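Local atomic coordinates of proximal thread matrix protein 1 (Mytilus galloprovincialis, PDB entry 4CN8), a protein that binds zinc and probably serves in the matrix of the proximal part of the mussel byssal thread. Residues Asp46-Asp51 and Val237-Cys242; Asp164-Val169 and Gly194-Ala199; Phe302-Thr307 and Ile333-Ile338. One frame throughout, in Å; residues are numbered along the deposited sequence.

Interaction 1 of 3, residues Asp46-Asp51 and Val237-Cys242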
ATOM      1  N   ASP A  46     -26.731   0.218   6.606  1.00 61.49           N
ATOM      2  CA  ASP A  46     -27.050  -1.186   6.346  1.00 63.49           C
ATOM      3  C   ASP A  46     -25.781  -1.949   5.959  1.00 61.24           C
ATOM      4  O   ASP A  46     -24.704  -1.359   5.868  1.00 60.53           O
ATOM      5  CB  ASP A  46     -28.113  -1.300   5.240  1.00 64.31           C
ATOM      6  CG  ASP A  46     -28.817  -2.658   5.234  1.00 64.84           C
ATOM      7  OD1 ASP A  46     -28.709  -3.405   6.235  1.00 62.63           O
ATOM      8  OD2 ASP A  46     -29.490  -2.973   4.226  1.00 65.89           O
ATOM      9  N   ALA A  47     -25.907  -3.259   5.757  1.00 60.41           N
ATOM     10  CA  ALA A  47     -24.766  -4.092   5.366  1.00 58.55           C
ATOM     11  C   ALA A  47     -23.780  -3.938   4.209  1.00 57.89           C
ATOM     12  O   ALA A  47     -24.164  -3.503   3.126  1.00 59.35           O
ATOM     13  CB  ALA A  47     -24.919  -5.585   5.686  1.00 57.88           C
ATOM     14  N   GLU A  48     -22.517  -4.277   4.446  1.00 56.96           N
ATOM     15  CA  GLU A  48     -21.524  -4.285   3.375  1.00 54.87           C
ATOM     16  C   GLU A  48     -21.323  -5.572   2.608  1.00 54.08           C
ATOM     17  O   GLU A  48     -21.179  -6.643   3.194  1.00 53.52           O
ATOM     18  CB  GLU A  48     -20.198  -3.863   3.989  1.00 52.60           C
ATOM     19  CG  GLU A  48     -20.077  -2.395   4.274  1.00 52.06           C
ATOM     20  CD  GLU A  48     -20.118  -1.558   3.016  1.00 53.14           C
ATOM     21  OE1 GLU A  48     -19.194  -1.694   2.184  1.00 51.70           O
ATOM     22  OE2 GLU A  48     -21.064  -0.758   2.865  1.00 55.40           O
ATOM     23  N   GLU A  49     -21.300  -5.456   1.291  1.00 53.88           N
ATOM     24  CA  GLU A  49     -21.151  -6.614   0.441  1.00 53.23           C
ATOM     25  C   GLU A  49     -20.040  -6.388  -0.571  1.00 50.12           C
ATOM     26  O   GLU A  49     -19.667  -5.252  -0.875  1.00 49.29           O
ATOM     27  CB  GLU A  49     -22.469  -6.907  -0.276  1.00 56.17           C
ATOM     28  CG  GLU A  49     -23.656  -7.089   0.667  1.00 58.98           C
ATOM     29  CD  GLU A  49     -23.624  -8.411   1.413  1.00 63.27           C
ATOM     30  OE1 GLU A  49     -23.363  -9.453   0.770  1.00 63.64           O
ATOM     31  OE2 GLU A  49     -23.856  -8.408   2.644  1.00 64.22           O
ATOM     32  N   CYS A  50     -19.506  -7.489  -1.079  1.00 48.13           N
ATOM     33  CA  CYS A  50     -18.504  -7.436  -2.121  1.00 48.13           C
ATOM     34  C   CYS A  50     -18.801  -8.519  -3.138  1.00 47.55           C
ATOM     35  O   CYS A  50     -18.916  -9.694  -2.787  1.00 47.28           O
ATOM     36  CB  CYS A  50     -17.100  -7.630  -1.547  1.00 47.95           C
ATOM     37  SG  CYS A  50     -15.811  -7.750  -2.815  1.00 46.23           S
ATOM     38  N   ASP A  51     -18.919  -8.116  -4.398  1.00 47.03           N
ATOM     39  CA  ASP A  51     -19.251  -9.046  -5.462  1.00 46.12           C
ATOM     40  C   ASP A  51     -18.003  -9.527  -6.191  1.00 45.31           C
ATOM     41  O   ASP A  51     -18.088 -10.377  -7.071  1.00 45.93           O
ATOM     42  CB  ASP A  51     -20.198  -8.386  -6.461  1.00 47.59           C
ATOM     43  CG  ASP A  51     -21.165  -7.421  -5.803  1.00 48.25           C
ATOM     44  OD1 ASP A  51     -22.120  -7.885  -5.142  1.00 49.01           O
ATOM     45  OD2 ASP A  51     -20.977  -6.195  -5.959  1.00 48.13           O
ATOM     46  N   VAL A 237     -12.508  -3.765   6.486  1.00 37.68           N
ATOM     47  CA  VAL A 237     -11.836  -4.920   5.901  1.00 37.80           C
ATOM     48  C   VAL A 237     -12.473  -5.276   4.565  1.00 37.62           C
ATOM     49  O   VAL A 237     -11.774  -5.575   3.589  1.00 36.40           O
ATOM     50  CB  VAL A 237     -11.886  -6.134   6.847  1.00 34.77           C
ATOM     51  CG1 VAL A 237     -11.400  -7.389   6.150  1.00 34.97           C
ATOM     52  CG2 VAL A 237     -11.058  -5.859   8.078  1.00 35.69           C
ATOM     53  N   ILE A 238     -13.800  -5.237   4.521  1.00 38.21           N
ATOM     54  CA  ILE A 238     -14.516  -5.519   3.285  1.00 40.64           C
ATOM     55  C   ILE A 238     -14.186  -4.479   2.214  1.00 39.38           C
ATOM     56  O   ILE A 238     -13.797  -4.833   1.108  1.00 39.64           O
ATOM     57  CB  ILE A 238     -16.027  -5.574   3.510  1.00 40.95           C
ATOM     58  CG1 ILE A 238     -16.362  -6.731   4.444  1.00 41.94           C
ATOM     59  CG2 ILE A 238     -16.749  -5.756   2.175  1.00 44.82           C
ATOM     60  CD1 ILE A 238     -17.808  -6.798   4.831  1.00 44.33           C
ATOM     61  N   ASP A 239     -14.333  -3.202   2.548  1.00 38.73           N
ATOM     62  CA  ASP A 239     -13.999  -2.143   1.610  1.00 40.42           C
ATOM     63  C   ASP A 239     -12.625  -2.411   0.990  1.00 40.59           C
ATOM     64  O   ASP A 239     -12.471  -2.390  -0.233  1.00 41.78           O
ATOM     65  CB  ASP A 239     -14.010  -0.774   2.300  1.00 41.03           C
ATOM     66  CG  ASP A 239     -15.402  -0.358   2.777  1.00 42.11           C
ATOM     67  OD1 ASP A 239     -16.400  -0.983   2.354  1.00 42.69           O
ATOM     68  OD2 ASP A 239     -15.493   0.611   3.567  1.00 40.41           O
ATOM     69  N   LEU A 240     -11.638  -2.677   1.841  1.00 40.06           N
ATOM     70  CA  LEU A 240     -10.267  -2.919   1.393  1.00 39.65           C
ATOM     71  C   LEU A 240     -10.143  -4.150   0.508  1.00 39.21           C
ATOM     72  O   LEU A 240      -9.415  -4.133  -0.485  1.00 39.21           O
ATOM     73  CB  LEU A 240      -9.337  -3.076   2.594  1.00 36.62           C
ATOM     74  CG  LEU A 240      -9.025  -1.801   3.367  1.00 35.64           C
ATOM     75  CD1 LEU A 240      -8.224  -2.125   4.623  1.00 35.08           C
ATOM     76  CD2 LEU A 240      -8.262  -0.832   2.473  1.00 35.50           C
ATOM     77  N   ALA A 241     -10.835  -5.224   0.880  1.00 39.23           N
ATOM     78  CA  ALA A 241     -10.766  -6.462   0.117  1.00 40.95           C
ATOM     79  C   ALA A 241     -11.443  -6.303  -1.241  1.00 42.61           C
ATOM     80  O   ALA A 241     -11.066  -6.956  -2.214  1.00 42.66           O
ATOM     81  CB  ALA A 241     -11.408  -7.588   0.889  1.00 39.49           C
ATOM     82  N   CYS A 242     -12.441  -5.429  -1.300  1.00 42.22           N
ATOM     83  CA  CYS A 242     -13.183  -5.217  -2.532  1.00 44.79           C
ATOM     84  C   CYS A 242     -12.511  -4.211  -3.468  1.00 46.24           C
ATOM     85  O   CYS A 242     -13.052  -3.884  -4.522  1.00 48.32           O
ATOM     86  CB  CYS A 242     -14.605  -4.764  -2.224  1.00 44.76           C
ATOM     87  SG  CYS A 242     -15.844  -5.736  -3.089  1.00 43.41           S
TER

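Interaction 2 of 3, residues Asp164-Val169 and Gly194-Ala199. With EDO (1,2-ethanediol), chain B.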
ATOM      1  N   ASP A 164      -7.923 -15.315 -12.904  1.00 58.56           N
ATOM      2  CA  ASP A 164      -9.207 -14.648 -13.088  1.00 60.01           C
ATOM      3  C   ASP A 164      -9.800 -14.164 -11.765  1.00 58.43           C
ATOM      4  O   ASP A 164     -10.782 -13.416 -11.752  1.00 57.42           O
ATOM      5  CB  ASP A 164     -10.193 -15.594 -13.773  1.00 62.83           C
ATOM      6  CG  ASP A 164     -10.509 -15.178 -15.198  1.00 64.57           C
ATOM      7  OD1 ASP A 164     -10.448 -13.964 -15.499  1.00 65.55           O
ATOM      8  OD2 ASP A 164     -10.825 -16.069 -16.017  1.00 66.00           O
ATOM      9  N   LYS A 165      -9.208 -14.597 -10.656  1.00 56.73           N
ATOM     10  CA  LYS A 165      -9.706 -14.233  -9.337  1.00 52.66           C
ATOM     11  C   LYS A 165      -8.665 -13.459  -8.537  1.00 49.43           C
ATOM     12  O   LYS A 165      -7.466 -13.706  -8.655  1.00 47.04           O
ATOM     13  CB  LYS A 165     -10.126 -15.484  -8.564  1.00 52.06           C
ATOM     14  CG  LYS A 165     -11.623 -15.748  -8.587  1.00 54.61           C
ATOM     15  CD  LYS A 165     -12.005 -16.889  -7.654  1.00 54.18           C
ATOM     16  CE  LYS A 165     -11.424 -18.218  -8.130  1.00 55.87           C
ATOM     17  NZ  LYS A 165     -11.913 -19.374  -7.317  1.00 54.32           N
ATOM     18  N   GLN A 166      -9.145 -12.522  -7.724  1.00 47.87           N
ATOM     19  CA  GLN A 166      -8.289 -11.763  -6.820  1.00 45.81           C
ATOM     20  C   GLN A 166      -7.716 -12.676  -5.751  1.00 44.12           C
ATOM     21  O   GLN A 166      -8.409 -13.545  -5.229  1.00 43.77           O
ATOM     22  CB  GLN A 166      -9.081 -10.651  -6.129  1.00 44.90           C
ATOM     23  CG  GLN A 166      -9.591  -9.561  -7.043  1.00 48.21           C
ATOM     24  CD  GLN A 166      -8.490  -8.639  -7.519  1.00 52.43           C
ATOM     25  OE1 GLN A 166      -7.507  -8.403  -6.809  1.00 51.61           O
ATOM     26  NE2 GLN A 166      -8.639  -8.123  -8.735  1.00 56.76           N
ATOM     27  N   LYS A 167      -6.449 -12.473  -5.424  1.00 42.21           N
ATOM     28  CA  LYS A 167      -5.838 -13.173  -4.309  1.00 41.20           C
ATOM     29  C   LYS A 167      -5.757 -12.219  -3.121  1.00 39.17           C
ATOM     30  O   LYS A 167      -5.105 -11.180  -3.185  1.00 38.78           O
ATOM     31  CB  LYS A 167      -4.454 -13.694  -4.696  1.00 42.33           C
ATOM     32  CG  LYS A 167      -4.480 -14.842  -5.706  1.00 44.21           C
ATOM     33  CD  LYS A 167      -3.154 -14.954  -6.452  1.00 49.10           C
ATOM     34  CE  LYS A 167      -2.986 -16.313  -7.119  1.00 52.05           C
ATOM     35  NZ  LYS A 167      -2.155 -16.227  -8.358  1.00 55.87           N
ATOM     36  N   ILE A 168      -6.439 -12.576  -2.039  1.00 39.01           N
ATOM     37  CA  ILE A 168      -6.490 -11.742  -0.845  1.00 37.00           C
ATOM     38  C   ILE A 168      -6.032 -12.512   0.390  1.00 36.15           C
ATOM     39  O   ILE A 168      -6.377 -13.680   0.579  1.00 35.81           O
ATOM     40  CB  ILE A 168      -7.914 -11.238  -0.590  1.00 38.38           C
ATOM     41  CG1 ILE A 168      -8.412 -10.431  -1.788  1.00 38.53           C
ATOM     42  CG2 ILE A 168      -7.961 -10.400   0.680  1.00 37.75           C
ATOM     43  CD1 ILE A 168      -9.887 -10.103  -1.724  1.00 40.44           C
ATOM     44  N   VAL A 169      -5.243 -11.849   1.225  1.00 35.15           N
ATOM     45  CA  VAL A 169      -4.795 -12.436   2.472  1.00 33.72           C
ATOM     46  C   VAL A 169      -5.153 -11.490   3.597  1.00 32.84           C
ATOM     47  O   VAL A 169      -4.849 -10.304   3.533  1.00 32.86           O
ATOM     48  CB  VAL A 169      -3.286 -12.694   2.470  1.00 32.49           C
ATOM     49  CG1 VAL A 169      -2.800 -13.032   3.863  1.00 33.70           C
ATOM     50  CG2 VAL A 169      -2.956 -13.822   1.517  1.00 35.19           C
ATOM     51  N   GLY A 194       0.723 -10.544  -7.058  1.00 44.74           N
ATOM     52  CA  GLY A 194      -0.592  -9.969  -7.285  1.00 44.42           C
ATOM     53  C   GLY A 194      -1.558 -10.184  -6.136  1.00 42.99           C
ATOM     54  O   GLY A 194      -2.776 -10.178  -6.321  1.00 42.95           O
ATOM     55  N   VAL A 195      -1.002 -10.362  -4.945  1.00 42.31           N
ATOM     56  CA  VAL A 195      -1.784 -10.671  -3.762  1.00 40.09           C
ATOM     57  C   VAL A 195      -1.966  -9.430  -2.903  1.00 37.94           C
ATOM     58  O   VAL A 195      -0.999  -8.757  -2.551  1.00 38.58           O
ATOM     59  CB  VAL A 195      -1.083 -11.746  -2.918  1.00 40.43           C
ATOM     60  CG1 VAL A 195      -1.781 -11.920  -1.595  1.00 38.25           C
ATOM     61  CG2 VAL A 195      -1.039 -13.068  -3.660  1.00 40.98           C
ATOM     62  N   THR A 196      -3.214  -9.131  -2.567  1.00 37.53           N
ATOM     63  CA  THR A 196      -3.523  -8.067  -1.624  1.00 35.98           C
ATOM     64  C   THR A 196      -3.397  -8.588  -0.197  1.00 35.59           C
ATOM     65  O   THR A 196      -3.980  -9.624   0.150  1.00 34.24           O
ATOM     66  CB  THR A 196      -4.957  -7.569  -1.802  1.00 35.27           C
ATOM     67  OG1 THR A 196      -5.199  -7.271  -3.181  1.00 37.69           O
ATOM     68  CG2 THR A 196      -5.208  -6.340  -0.947  1.00 34.51           C
ATOM     69  N   VAL A 197      -2.639  -7.873   0.628  1.00 34.67           N
ATOM     70  CA  VAL A 197      -2.475  -8.243   2.028  1.00 32.76           C
ATOM     71  C   VAL A 197      -3.049  -7.178   2.952  1.00 31.23           C
ATOM     72  O   VAL A 197      -2.580  -6.046   2.979  1.00 30.47           O
ATOM     73  CB  VAL A 197      -1.001  -8.474   2.386  1.00 33.12           C
ATOM     74  CG1 VAL A 197      -0.829  -8.659   3.891  1.00 31.90           C
ATOM     75  CG2 VAL A 197      -0.472  -9.681   1.661  1.00 34.37           C
ATOM     76  N   ILE A 198      -4.079  -7.566   3.696  1.00 31.85           N
ATOM     77  CA  ILE A 198      -4.654  -6.752   4.757  1.00 31.09           C
ATOM     78  C   ILE A 198      -4.145  -7.295   6.087  1.00 30.60           C
ATOM     79  O   ILE A 198      -4.037  -8.504   6.262  1.00 30.98           O
ATOM     80  CB  ILE A 198      -6.185  -6.837   4.730  1.00 30.59           C
ATOM     81  CG1 ILE A 198      -6.705  -6.385   3.364  1.00 32.12           C
ATOM     82  CG2 ILE A 198      -6.784  -5.987   5.824  1.00 31.32           C
ATOM     83  CD1 ILE A 198      -8.128  -6.756   3.098  1.00 33.84           C
ATOM     84  N   ALA A 199      -3.815  -6.409   7.017  1.00 30.38           N
ATOM     85  CA  ALA A 199      -3.269  -6.834   8.306  1.00 32.14           C
ATOM     86  C   ALA A 199      -4.045  -6.204   9.448  1.00 32.20           C
ATOM     87  O   ALA A 199      -4.203  -4.984   9.507  1.00 31.54           O
ATOM     88  CB  ALA A 199      -1.793  -6.473   8.412  1.00 33.19           C
TER
HETATM   89  C1  EDO B1448      -1.932  -5.071  -4.580  1.00 46.52           C
HETATM   90  O1  EDO B1448      -1.711  -4.240  -5.727  1.00 55.45           O
HETATM   91  C2  EDO B1448      -0.604  -5.656  -4.102  1.00 43.73           C
HETATM   92  O2  EDO B1448      -0.758  -6.229  -2.793  1.00 40.22           O

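Interaction 3 of 3, residues Phe302-Thr307 and Ile333-Ile338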
ATOM      1  N   PHE A 302      10.958  22.175  -3.917  1.00 31.03           N
ATOM      2  CA  PHE A 302      11.286  22.596  -2.572  1.00 32.88           C
ATOM      3  C   PHE A 302      12.786  22.751  -2.421  1.00 33.48           C
ATOM      4  O   PHE A 302      13.563  21.907  -2.858  1.00 32.86           O
ATOM      5  CB  PHE A 302      10.738  21.614  -1.532  1.00 34.28           C
ATOM      6  CG  PHE A 302      11.164  20.193  -1.753  1.00 32.84           C
ATOM      7  CD1 PHE A 302      12.359  19.724  -1.236  1.00 33.92           C
ATOM      8  CD2 PHE A 302      10.363  19.327  -2.473  1.00 30.69           C
ATOM      9  CE1 PHE A 302      12.744  18.415  -1.443  1.00 33.69           C
ATOM     10  CE2 PHE A 302      10.739  18.025  -2.678  1.00 28.81           C
ATOM     11  CZ  PHE A 302      11.930  17.566  -2.168  1.00 31.15           C
ATOM     12  N   ALA A 303      13.180  23.860  -1.814  1.00 36.85           N
ATOM     13  CA  ALA A 303      14.563  24.091  -1.448  1.00 39.70           C
ATOM     14  C   ALA A 303      14.582  24.439   0.038  1.00 41.24           C
ATOM     15  O   ALA A 303      14.532  23.549   0.881  1.00 41.81           O
ATOM     16  CB  ALA A 303      15.148  25.210  -2.289  1.00 39.45           C
ATOM     17  N   ASP A 304      14.637  25.729   0.353  1.00 44.20           N
ATOM     18  CA  ASP A 304      14.482  26.181   1.730  1.00 46.49           C
ATOM     19  C   ASP A 304      12.997  26.213   2.092  1.00 45.56           C
ATOM     20  O   ASP A 304      12.602  25.830   3.193  1.00 45.44           O
ATOM     21  CB  ASP A 304      15.126  27.561   1.923  1.00 47.30           C
ATOM     22  CG  ASP A 304      14.564  28.609   0.985  1.00 47.44           C
ATOM     23  OD1 ASP A 304      14.242  28.271  -0.175  1.00 46.03           O
ATOM     24  OD2 ASP A 304      14.447  29.777   1.411  1.00 48.95           O
ATOM     25  N   ARG A 305      12.185  26.678   1.151  1.00 44.44           N
ATOM     26  CA  ARG A 305      10.742  26.615   1.280  1.00 43.97           C
ATOM     27  C   ARG A 305      10.196  25.922   0.039  1.00 40.56           C
ATOM     28  O   ARG A 305      10.960  25.343  -0.731  1.00 39.37           O
ATOM     29  CB  ARG A 305      10.153  28.015   1.452  1.00 48.36           C
ATOM     30  CG  ARG A 305      10.356  28.605   2.852  1.00 56.50           C
ATOM     31  CD  ARG A 305       9.684  29.972   2.978  1.00 71.89           C
ATOM     32  NE  ARG A 305       9.900  30.594   4.284  1.00 80.07           N
ATOM     33  CZ  ARG A 305       9.647  31.873   4.557  1.00 84.89           C
ATOM     34  NH1 ARG A 305       9.170  32.680   3.617  1.00 83.72           N
ATOM     35  NH2 ARG A 305       9.876  32.353   5.772  1.00 87.96           N
ATOM     36  N   ALA A 306       8.882  25.963  -0.150  1.00 38.56           N
ATOM     37  CA  ALA A 306       8.258  25.242  -1.248  1.00 36.65           C
ATOM     38  C   ALA A 306       7.558  26.197  -2.199  1.00 38.01           C
ATOM     39  O   ALA A 306       7.004  27.212  -1.782  1.00 38.36           O
ATOM     40  CB  ALA A 306       7.273  24.224  -0.718  1.00 35.82           C
ATOM     41  N   THR A 307       7.577  25.850  -3.483  1.00 35.05           N
ATOM     42  CA  THR A 307       6.978  26.681  -4.511  1.00 35.21           C
ATOM     43  C   THR A 307       6.200  25.847  -5.521  1.00 35.45           C
ATOM     44  O   THR A 307       6.758  24.938  -6.138  1.00 35.28           O
ATOM     45  CB  THR A 307       8.055  27.456  -5.280  1.00 36.35           C
ATOM     46  OG1 THR A 307       8.878  28.184  -4.358  1.00 39.06           O
ATOM     47  CG2 THR A 307       7.412  28.416  -6.274  1.00 34.20           C
ATOM     48  N   ILE A 333      19.992  28.045  -2.926  1.00 41.06           N
ATOM     49  CA  ILE A 333      20.063  27.566  -1.550  1.00 43.76           C
ATOM     50  C   ILE A 333      20.323  26.066  -1.470  1.00 44.44           C
ATOM     51  O   ILE A 333      19.816  25.291  -2.282  1.00 43.55           O
ATOM     52  CB  ILE A 333      18.758  27.851  -0.799  1.00 44.19           C
ATOM     53  CG1 ILE A 333      18.412  29.337  -0.867  1.00 44.77           C
ATOM     54  CG2 ILE A 333      18.882  27.430   0.651  1.00 46.24           C
ATOM     55  CD1 ILE A 333      19.432  30.226  -0.198  1.00 43.46           C
ATOM     56  N   GLY A 334      21.101  25.666  -0.469  1.00 44.72           N
ATOM     57  CA  GLY A 334      21.388  24.265  -0.222  1.00 44.16           C
ATOM     58  C   GLY A 334      20.549  23.721   0.916  1.00 45.38           C
ATOM     59  O   GLY A 334      21.062  23.382   1.984  1.00 46.95           O
ATOM     60  N   GLN A 335      19.245  23.640   0.678  1.00 44.27           N
ATOM     61  CA  GLN A 335      18.305  23.111   1.651  1.00 44.57           C
ATOM     62  C   GLN A 335      17.296  22.203   0.959  1.00 43.94           C
ATOM     63  O   GLN A 335      16.995  22.382  -0.224  1.00 42.30           O
ATOM     64  CB  GLN A 335      17.559  24.251   2.330  1.00 46.83           C
ATOM     65  CG  GLN A 335      18.021  24.562   3.731  1.00 50.68           C
ATOM     66  CD  GLN A 335      17.049  25.477   4.443  1.00 53.50           C
ATOM     67  OE1 GLN A 335      16.628  26.494   3.896  1.00 55.35           O
ATOM     68  NE2 GLN A 335      16.673  25.114   5.661  1.00 54.93           N
ATOM     69  N   THR A 336      16.775  21.232   1.703  1.00 41.70           N
ATOM     70  CA  THR A 336      15.728  20.357   1.192  1.00 40.66           C
ATOM     71  C   THR A 336      14.533  20.325   2.137  1.00 41.02           C
ATOM     72  O   THR A 336      14.442  19.463   3.011  1.00 40.86           O
ATOM     73  CB  THR A 336      16.231  18.908   0.986  1.00 39.96           C
ATOM     74  OG1 THR A 336      16.988  18.483   2.126  1.00 41.64           O
ATOM     75  CG2 THR A 336      17.094  18.811  -0.257  1.00 40.13           C
ATOM     76  N   ALA A 337      13.612  21.262   1.955  1.00 39.67           N
ATOM     77  CA  ALA A 337      12.411  21.303   2.769  1.00 38.53           C
ATOM     78  C   ALA A 337      11.361  20.333   2.242  1.00 37.05           C
ATOM     79  O   ALA A 337      10.313  20.744   1.741  1.00 36.16           O
ATOM     80  CB  ALA A 337      11.861  22.690   2.802  1.00 40.74           C
ATOM     81  N   ILE A 338      11.646  19.044   2.375  1.00 37.62           N
ATOM     82  CA  ILE A 338      10.731  17.999   1.941  1.00 36.90           C
ATOM     83  C   ILE A 338       9.352  18.250   2.523  1.00 35.82           C
ATOM     84  O   ILE A 338       8.338  18.061   1.851  1.00 35.11           O
ATOM     85  CB  ILE A 338      11.206  16.607   2.400  1.00 38.25           C
ATOM     86  CG1 ILE A 338      12.585  16.283   1.812  1.00 37.01           C
ATOM     87  CG2 ILE A 338      10.192  15.548   1.990  1.00 35.59           C
ATOM     88  CD1 ILE A 338      13.186  14.990   2.336  1.00 37.56           C
TER

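Interaction 1 of 3, residues Asp46-Asp51 and Val237-Cys242
A disulfide between Cys50 and Cys242 ties the N-terminal strand 49-50 to the chain just after the end of helix 234-241. The SG-SG bond of Cys50 and Cys242 measures 2.0 Å, and its torsion of 97° is close to the preferred right angle. Ile238, one turn earlier in the helix, packs beside this bridge. Its CG2 branch, anti to the backbone N, points at the Cys50 CB at 4.2 Å, while the extended CG1 arm carries CD1 to Glu48.

Glu48 can be followed outward from its backbone. Its CB rests on the Ile238 CD1 at 3.9 Å, and the same methyl lies 3.8 Å from the Glu48 O. The chain bends at the CB-CG bond (chi2 -64°), bringing CD and its oxygens to Asp239; the Glu48 CD then comes within 3.8 Å of the Asp239 OD1. At the tip, the Glu48 OE1 lies only 2.9 Å from the Asp239 OD1, the two carboxylate planes standing 87° apart. Both atoms are acceptors, so the pair would be unfavourable if both acids were charged, and one may carry a proton. The other oxygen of Asp239, OD2, makes a salt bridge with Lys235, which would ease the charge.

The side chains of Glu49 and Asp51 set off from the backbone away from the helix; together with His446 they bind zinc in this protein, and here Asp51 is hydrogen-bonded to His446. Strand 49-50 is an outer strand of a small antiparallel sheet, paired with strand 439-446, whereas helix 234-241 lies against strands 195-202 and 221-224.

Interaction 2 of 3, residues Asp164-Val169 and Gly194-Ala199
Val195 meets both Lys167 and Val169. The chain reaches it through Gly194, whose positive phi of 82° turns the backbone into strand 195-202. With CG1 anti to its own N (chi1 171°), Val195 sends CG2 to the Lys167 CB at 3.6 Å, crossing that side chain at about a right angle, and CG1 to the Val169 CG2 at 3.8 Å. The Val195 O is turned to the other side of the strand, where it accepts a 2.6 Å hydrogen bond from O2 of a 1,2-ethanediol, probably picked up from the crystallisation liquor and also bonded to Thr216.

Thr196 uses both of its backbone groups toward strand 166-173. The Thr196 N donates to the Lys167 O at 2.9 Å, and the Thr196 O receives the Val169 N at 2.8 Å, the donor lying nearly in line with the C=O bond (173°). The side chain of Thr196 is on the same face of the sheet as Ile168.

Val197 returns to the face of Val195 and Val169, its CG2 coming 4.2 Å from the Val169 CB; Ile214 of helix 208-214 packs on it there. The Ile198 N donates to the Val169 O at 2.8 Å, the last bond between the two segments. The Ile198 CD1 is a loose 4.4 Å from the Ile168 CG2, and both isoleucines touch Ala241 of helix 234-241.

Neighbouring parallel strands joined through helix 183-192 make a beta-alpha-beta crossover, the repeating element of the Rossmann-like von Willebrand factor type A fold, with helices on both faces of the central sheet.

Interaction 3 of 3, residues Phe302-Thr307 and Ile333-Ile338
Phe302 lies side by side with Ile338, their side chains pointing the same way. The phenylalanine holds CG between its backbone N and its carbonyl carbon (chi1 54°), a crowded position that turns the ring toward the segment 333-338. There the Ile338 CA sits over one ring face, 4.1 Å from the Phe302 centroid and 17° off its normal, in a CH-pi contact displaced toward the rim. The Ile338 CG1 meets the Phe302 CE1 at 3.9 Å. Closer to the backbone, the Phe302 CB is 3.4 Å from the Ala337 O.

Ala337 is the centre of an inverse gamma turn and the N-cap residue of helix 338-349. Its N donates to the Ala303 O at 2.7 Å, the one hydrogen bond between the segments, with a bent N-H...O angle of 144°.

In von Willebrand factor type A domains the loop ahead of this helix usually supplies a threonine to the metal-ion-dependent adhesion site. Thr336 appears to be its counterpart: its side chain, directed away from 302-307, touches Asp260 and Thr369 on the neighbouring central strands.

The methyl of Ala337 fits against the beta-hairpin turn between strands 296-302 and 306-310, where the Ala303 N bonds back to the Arg305 O. The Ala337 CB comes to 3.2 Å from the Asp304 O, a close contact with the backbone of the turn. At the outer end, Ile333 extends its CG2, anti to the backbone N, to the Asp304 CB at 4.0 Å.

Interactions 1 and 2 belong together: 164-169 and 194-199 lie within the chain loop closed by the 46-51 to 237-242 contact, their centres are about 14 Å apart, and they touch where the Ala241 O meets the Ile168 CD1 at 3.4 Å and the Ala241 N meets the Ile198 CD1 at 3.8 Å. Interaction 1 contributes Glu49 and Asp51 to one zinc site, with the Gln166 side chain of interaction 2 about 11 Å from that of Asp51; Val169 is about 12 Å from Asp61 of the second site, side chain to side chain. Interaction 3 is in the other domain, its centre about 42 and 39 Å from those of interactions 1 and 2.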